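Side-chain contact in cryptochrome DASH (PDB 2J4D), which binds FAD and a folate light antenna, repairs cyclobutane pyrimidine dimers in single-stranded DNA and may also act as a blue-light photoreceptor: residues Y373-A378 with K452-Y457. Sequence-based numbering, arbitrary orientation.
Sequences YPLIDA and KQAQNY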
# COMPACT_ATOMS: atom_id res chain seq x y z
N TYR A 373 6.50 8.53 -26.33
CA TYR A 373 5.04 8.56 -26.30
C TYR A 373 4.65 9.31 -25.05
O TYR A 373 4.84 8.81 -23.94
CB TYR A 373 4.50 7.13 -26.28
CG TYR A 373 4.81 6.38 -27.54
CD1 TYR A 373 4.05 6.57 -28.69
CD2 TYR A 373 5.88 5.50 -27.60
CE1 TYR A 373 4.34 5.90 -29.87
CE2 TYR A 373 6.19 4.82 -28.78
CZ TYR A 373 5.41 5.03 -29.91
OH TYR A 373 5.69 4.35 -31.07
N PRO A 374 4.12 10.53 -25.20
CA PRO A 374 3.71 11.35 -24.06
C PRO A 374 2.89 10.65 -22.99
O PRO A 374 3.20 10.77 -21.80
CB PRO A 374 2.96 12.50 -24.73
CG PRO A 374 3.72 12.66 -26.03
CD PRO A 374 3.85 11.22 -26.47
N LEU A 375 1.86 9.91 -23.39
CA LEU A 375 1.03 9.22 -22.41
C LEU A 375 1.88 8.33 -21.50
O LEU A 375 1.70 8.33 -20.27
CB LEU A 375 -0.04 8.38 -23.11
CG LEU A 375 -1.07 7.74 -22.16
CD1 LEU A 375 -1.67 8.80 -21.26
CD2 LEU A 375 -2.15 7.05 -22.98
N ILE A 376 2.80 7.58 -22.09
CA ILE A 376 3.67 6.69 -21.33
C ILE A 376 4.64 7.49 -20.47
O ILE A 376 4.70 7.32 -19.25
CB ILE A 376 4.52 5.77 -22.24
CG1 ILE A 376 3.61 4.95 -23.17
CG2 ILE A 376 5.41 4.86 -21.39
CD1 ILE A 376 2.54 4.12 -22.44
N ASP A 377 5.39 8.38 -21.11
CA ASP A 377 6.40 9.18 -20.42
C ASP A 377 5.89 10.01 -19.26
O ASP A 377 6.53 10.08 -18.21
CB ASP A 377 7.15 10.09 -21.41
CG ASP A 377 7.89 9.31 -22.48
OD1 ASP A 377 8.26 8.14 -22.20
OD2 ASP A 377 8.11 9.85 -23.59
N ALA A 378 4.73 10.64 -19.44
CA ALA A 378 4.15 11.46 -18.38
C ALA A 378 3.88 10.58 -17.15
O ALA A 378 4.15 10.98 -16.02
CB ALA A 378 2.85 12.11 -18.86
N LYS A 452 -6.00 5.49 -28.39
CA LYS A 452 -7.36 5.48 -27.86
C LYS A 452 -7.39 5.86 -26.39
O LYS A 452 -8.27 6.60 -25.95
CB LYS A 452 -8.00 4.10 -28.03
CG LYS A 452 -8.32 3.75 -29.47
CD LYS A 452 -9.02 2.41 -29.57
CE LYS A 452 -9.21 2.00 -31.02
NZ LYS A 452 -9.66 0.58 -31.15
N GLN A 453 -6.44 5.35 -25.62
CA GLN A 453 -6.39 5.68 -24.21
C GLN A 453 -6.18 7.18 -24.05
O GLN A 453 -6.84 7.83 -23.24
CB GLN A 453 -5.25 4.91 -23.53
CG GLN A 453 -5.49 3.40 -23.50
CD GLN A 453 -6.69 3.01 -22.65
OE1 GLN A 453 -6.74 3.31 -21.46
NE2 GLN A 453 -7.66 2.33 -23.26
N ALA A 454 -5.28 7.74 -24.86
CA ALA A 454 -5.02 9.17 -24.79
C ALA A 454 -6.29 9.95 -25.11
O ALA A 454 -6.61 10.93 -24.44
CB ALA A 454 -3.91 9.55 -25.78
N GLN A 455 -7.01 9.50 -26.13
CA GLN A 455 -8.23 10.17 -26.54
C GLN A 455 -9.34 10.03 -25.51
O GLN A 455 -10.07 10.99 -25.23
CB GLN A 455 -8.70 9.61 -27.89
CG GLN A 455 -9.92 10.31 -28.47
CD GLN A 455 -9.77 11.83 -28.50
OE1 GLN A 455 -8.67 12.36 -28.67
NE2 GLN A 455 -10.89 12.53 -28.36
N ASN A 456 -9.46 8.85 -24.92
CA ASN A 456 -10.51 8.62 -23.93
C ASN A 456 -10.22 9.18 -22.55
O ASN A 456 -11.14 9.63 -21.86
CB ASN A 456 -10.81 7.13 -23.79
CG ASN A 456 -11.30 6.51 -25.08
OD1 ASN A 456 -11.91 7.19 -25.91
ND2 ASN A 456 -11.05 5.22 -25.26
N TYR A 457 -8.96 9.17 -22.14
CA TYR A 457 -8.64 9.63 -20.80
C TYR A 457 -7.84 10.92 -20.65
O TYR A 457 -7.69 11.42 -19.53
CB TYR A 457 -7.97 8.48 -20.04
CG TYR A 457 -8.85 7.26 -20.03
CD1 TYR A 457 -10.05 7.25 -19.31
CD2 TYR A 457 -8.52 6.13 -20.78
CE1 TYR A 457 -10.89 6.15 -19.34
CE2 TYR A 457 -9.37 5.02 -20.82
CZ TYR A 457 -10.55 5.04 -20.10
OH TYR A 457 -11.39 3.95 -20.13
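In the helical FAD-binding domain of this photolyase-family protein, the first turn of helix 374-386 packs on the last turns of helix 450-457 through one side chain, Leu375, whose CD2 touches Gln453 and Ala454. The helices approach most closely at Leu375 and Ala454, whose CA atoms lie 6.5 Å apart, a spacing in keeping with the small side chain of alanine. With chi1 at -173°, CG of Leu375 turns away from the backbone N and lies beside the carbonyl carbon, which carries a single branch, CD2, to the partner helix. That methyl sits 3.8 Å from Gln453 CB and 3.7 Å from the backbone N of Ala454, so it rests against the helix backbone itself. The contact with this backbone N is van der Waals only, and a branched aliphatic residue suits the place because it offers a methyl with no polar group to satisfy.

Glutamine serves two purposes at its position. Its aliphatic root faces Leu375, while the chain bends at chi2 (-65°) and carries the amide away from the leucine, where OE1 accepts a hydrogen bond from NH1 of Arg392. This arginine, which probably binds ATP as in related proteins, also makes a cation-pi contact with Tyr457, one turn further along the glutamine's helix. Helix 391-404 completes the apolar surroundings, since Ile396 touches both Leu375 and Gln453. Tyr373, at the N-cap position, starts the leucine's helix: its carbonyl O takes the N-H of Asp377, and the O of Pro374 takes that of Ala378. Proline suits the first turn, where a backbone N-H would have no carbonyl of the helix to bond to. The same CD2 of Leu375 also meets Ala454 CB at 4.1 Å, methyl against methyl.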